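Local coordinates for UPF0131 protein ykqA (Bacillus subtilis, PDB 2QIK) that is a putative gamma-glutamylcyclotransferase, probably an acyltransferase acting on gamma-glutamyl amines, built from two AIG2-like regions in one chain, at residues V155-L160 / T185-L190. Numbering follows the deposited sequence. Where two conformers were deposited one is given.
Sequences VGRAVL and TTEGVL
The carbonyl oxygen L190 O is gripped by two consecutive amides of the facing strand, V155 N at 2.7 Å and G156 N at 3.2 Å. The shorter bond is bent, 134° at the hydrogen, whereas the longer one is nearly straight and lies in the carbonyl plane. Two residues set against one define a classic beta bulge. G156, with its positive phi, suits it, since at its backbone angles a CB would be jammed against the preceding carbonyl oxygen. The bulge turns V155 toward the partner strand, bringing its CB within 4.1 Å of L190 CD2, beside Y129 and Y226.

Past this irregularity the antiparallel pairing is regular: L190 N reaches G156 O almost straight, and A158 with G188 and L160 with T186 each form a hydrogen-bonded pair. On the face carrying A158, L160, T186 and L190, A158 CB meets L190 CB at 4.1 Å, while L160 CB packs on T186 CG2. At chi1 -159° T186 sets its hydroxyl opposite the backbone N, which leaves CG2 against L160 CB and OG1 hydrogen-bonded to T165 OG1.

Across the other face, in the conformer described, R157 and E187 run side by side in the same direction, their guanidinium and carboxylate planes 18° apart. E187 OE1 rests against the aliphatic R157 CD at 3.5 Å, yet lies 4.1 Å from R157 NE and well out of the guanidinium plane. R157 NE bonds to Y258 O, at the end of helix 245-258, and E187 OE2 to S260 OG just beyond it. The opposite charges probably attract one another over this distance without a salt bridge, and two of their directional bonds tie this strand pair, flanked by strands 128-132 and 212-221, to that helix end.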
ATOM      1  N   VAL A 155       2.343  -7.681 -17.137  1.00 10.46           N
ATOM      2  CA  VAL A 155       2.192  -6.475 -17.901  1.00 13.30           C
ATOM      3  C   VAL A 155       3.597  -5.944 -18.183  1.00 14.40           C
ATOM      4  O   VAL A 155       3.843  -5.515 -19.315  1.00 18.69           O
ATOM      5  CB  VAL A 155       1.318  -5.440 -17.165  1.00 13.13           C
ATOM      6  CG1 VAL A 155       1.201  -4.111 -18.042  1.00 18.01           C
ATOM      7  CG2 VAL A 155      -0.052  -6.068 -16.888  1.00 14.97           C
ATOM      8  N   GLY A 156       4.507  -6.093 -17.230  1.00 16.00           N
ATOM      9  CA  GLY A 156       5.917  -5.769 -17.380  1.00 18.20           C
ATOM     10  C   GLY A 156       6.349  -4.698 -16.413  1.00 15.24           C
ATOM     11  O   GLY A 156       5.743  -4.449 -15.379  1.00 14.45           O
ATOM     12  N   ARG A 157       7.473  -4.113 -16.774  1.00 14.46           N
ATOM     13  CA  ARG A 157       8.123  -3.119 -15.953  0.50 14.67           C
ATOM     14  C   ARG A 157       7.185  -2.004 -15.680  1.00 12.45           C
ATOM     15  O   ARG A 157       6.501  -1.479 -16.567  1.00 14.65           O
ATOM     16  CB  ARG A 157       9.311  -2.539 -16.707  0.50 15.49           C
ATOM     17  CG  ARG A 157      10.193  -1.675 -15.899  0.50 16.72           C
ATOM     18  CD  ARG A 157      11.282  -1.039 -16.713  0.50 17.33           C
ATOM     19  NE  ARG A 157      12.057  -2.049 -17.397  0.50 19.08           N
ATOM     20  CZ  ARG A 157      13.010  -1.796 -18.289  0.50 20.43           C
ATOM     21  NH1 ARG A 157      13.666  -2.799 -18.824  0.50 23.00           N
ATOM     22  NH2 ARG A 157      13.320  -0.567 -18.624  0.50 20.98           N
ATOM     23  N   ALA A 158       7.156  -1.568 -14.434  1.00 12.17           N
ATOM     24  CA  ALA A 158       6.330  -0.523 -14.046  1.00 14.39           C
ATOM     25  C   ALA A 158       7.111   0.405 -13.128  1.00 13.52           C
ATOM     26  O   ALA A 158       7.920  -0.005 -12.294  1.00 14.72           O
ATOM     27  CB  ALA A 158       5.070  -1.130 -13.337  1.00 14.75           C
ATOM     28  N   VAL A 159       6.836   1.670 -13.292  1.00 14.63           N
ATOM     29  CA  VAL A 159       7.493   2.711 -12.559  1.00 14.98           C
ATOM     30  C   VAL A 159       6.501   3.230 -11.507  1.00 14.69           C
ATOM     31  O   VAL A 159       5.316   3.476 -11.822  1.00 14.74           O
ATOM     32  CB  VAL A 159       7.954   3.807 -13.481  1.00 16.85           C
ATOM     33  CG1 VAL A 159       8.483   4.977 -12.722  1.00 18.37           C
ATOM     34  CG2 VAL A 159       9.043   3.345 -14.453  1.00 18.41           C
ATOM     35  N   LEU A 160       7.024   3.465 -10.284  1.00 13.29           N
ATOM     36  CA  LEU A 160       6.226   4.003  -9.178  1.00 13.07           C
ATOM     37  C   LEU A 160       6.918   5.236  -8.629  1.00 12.53           C
ATOM     38  O   LEU A 160       7.955   5.144  -7.968  1.00 13.23           O
ATOM     39  CB  LEU A 160       6.021   2.947  -8.080  1.00 12.17           C
ATOM     40  CG  LEU A 160       5.233   3.448  -6.865  1.00 11.91           C
ATOM     41  CD1 LEU A 160       3.829   3.992  -7.151  1.00 13.58           C
ATOM     42  CD2 LEU A 160       5.077   2.323  -5.879  1.00 12.45           C
ATOM     43  N   THR A 185      11.886   7.313  -6.149  1.00 14.71           N
ATOM     44  CA  THR A 185      11.246   6.638  -7.308  0.50 13.95           C
ATOM     45  C   THR A 185      11.746   5.230  -7.342  1.00 14.10           C
ATOM     46  O   THR A 185      12.886   4.965  -6.972  1.00 16.25           O
ATOM     47  CB  THR A 185      11.573   7.388  -8.642  0.50 15.66           C
ATOM     48  OG1 THR A 185      10.689   6.912  -9.641  0.50 14.85           O
ATOM     49  CG2 THR A 185      12.907   6.969  -9.251  0.50 17.22           C
ATOM     50  N   THR A 186      10.893   4.308  -7.716  1.00 11.70           N
ATOM     51  CA  THR A 186      11.268   2.937  -7.818  1.00 11.06           C
ATOM     52  C   THR A 186      10.630   2.208  -8.985  1.00 10.81           C
ATOM     53  O   THR A 186       9.839   2.820  -9.720  1.00 13.10           O
ATOM     54  CB  THR A 186      11.014   2.281  -6.461  1.00 11.44           C
ATOM     55  OG1 THR A 186      11.817   1.079  -6.385  1.00 11.53           O
ATOM     56  CG2 THR A 186       9.547   1.939  -6.200  1.00 11.24           C
ATOM     57  N   GLU A 187      11.002   0.934  -9.179  1.00 10.02           N
ATOM     58  CA  GLU A 187      10.487   0.107 -10.240  1.00 11.01           C
ATOM     59  C   GLU A 187      10.093  -1.237  -9.675  1.00  9.23           C
ATOM     60  O   GLU A 187      10.637  -1.697  -8.668  1.00  9.67           O
ATOM     61  CB  GLU A 187      11.538  -0.106 -11.394  1.00 12.04           C
ATOM     62  CG  GLU A 187      12.058   1.157 -12.037  1.00 13.06           C
ATOM     63  CD  GLU A 187      12.857   0.879 -13.302  1.00 12.88           C
ATOM     64  OE1 GLU A 187      12.922  -0.277 -13.773  1.00 13.62           O
ATOM     65  OE2 GLU A 187      13.448   1.875 -13.794  1.00 15.60           O
ATOM     66  N   GLY A 188       9.178  -1.869 -10.399  1.00  9.47           N
ATOM     67  CA  GLY A 188       8.816  -3.258 -10.122  1.00  9.55           C
ATOM     68  C   GLY A 188       8.175  -3.862 -11.335  1.00  9.45           C
ATOM     69  O   GLY A 188       8.187  -3.268 -12.414  1.00 10.85           O
ATOM     70  N   VAL A 189       7.599  -5.019 -11.161  1.00 10.32           N
ATOM     71  CA  VAL A 189       6.914  -5.786 -12.240  1.00 11.07           C
ATOM     72  C   VAL A 189       5.415  -5.766 -11.865  1.00 10.32           C
ATOM     73  O   VAL A 189       5.045  -6.111 -10.757  1.00  9.79           O
ATOM     74  CB  VAL A 189       7.421  -7.295 -12.274  1.00 14.06           C
ATOM     75  CG1 VAL A 189       6.783  -8.095 -13.391  1.00 18.32           C
ATOM     76  CG2 VAL A 189       8.940  -7.393 -12.317  1.00 19.09           C
ATOM     77  N   LEU A 190       4.587  -5.431 -12.828  1.00  8.91           N
ATOM     78  CA  LEU A 190       3.148  -5.514 -12.684  1.00  8.24           C
ATOM     79  C   LEU A 190       2.680  -6.762 -13.358  1.00  8.37           C
ATOM     80  O   LEU A 190       2.946  -7.002 -14.548  1.00  9.42           O
ATOM     81  CB  LEU A 190       2.471  -4.278 -13.300  1.00  9.61           C
ATOM     82  CG  LEU A 190       0.993  -4.172 -13.055  1.00  9.14           C
ATOM     83  CD1 LEU A 190       0.745  -3.912 -11.570  1.00 10.06           C
ATOM     84  CD2 LEU A 190       0.349  -3.112 -13.901  1.00 11.36           C
TER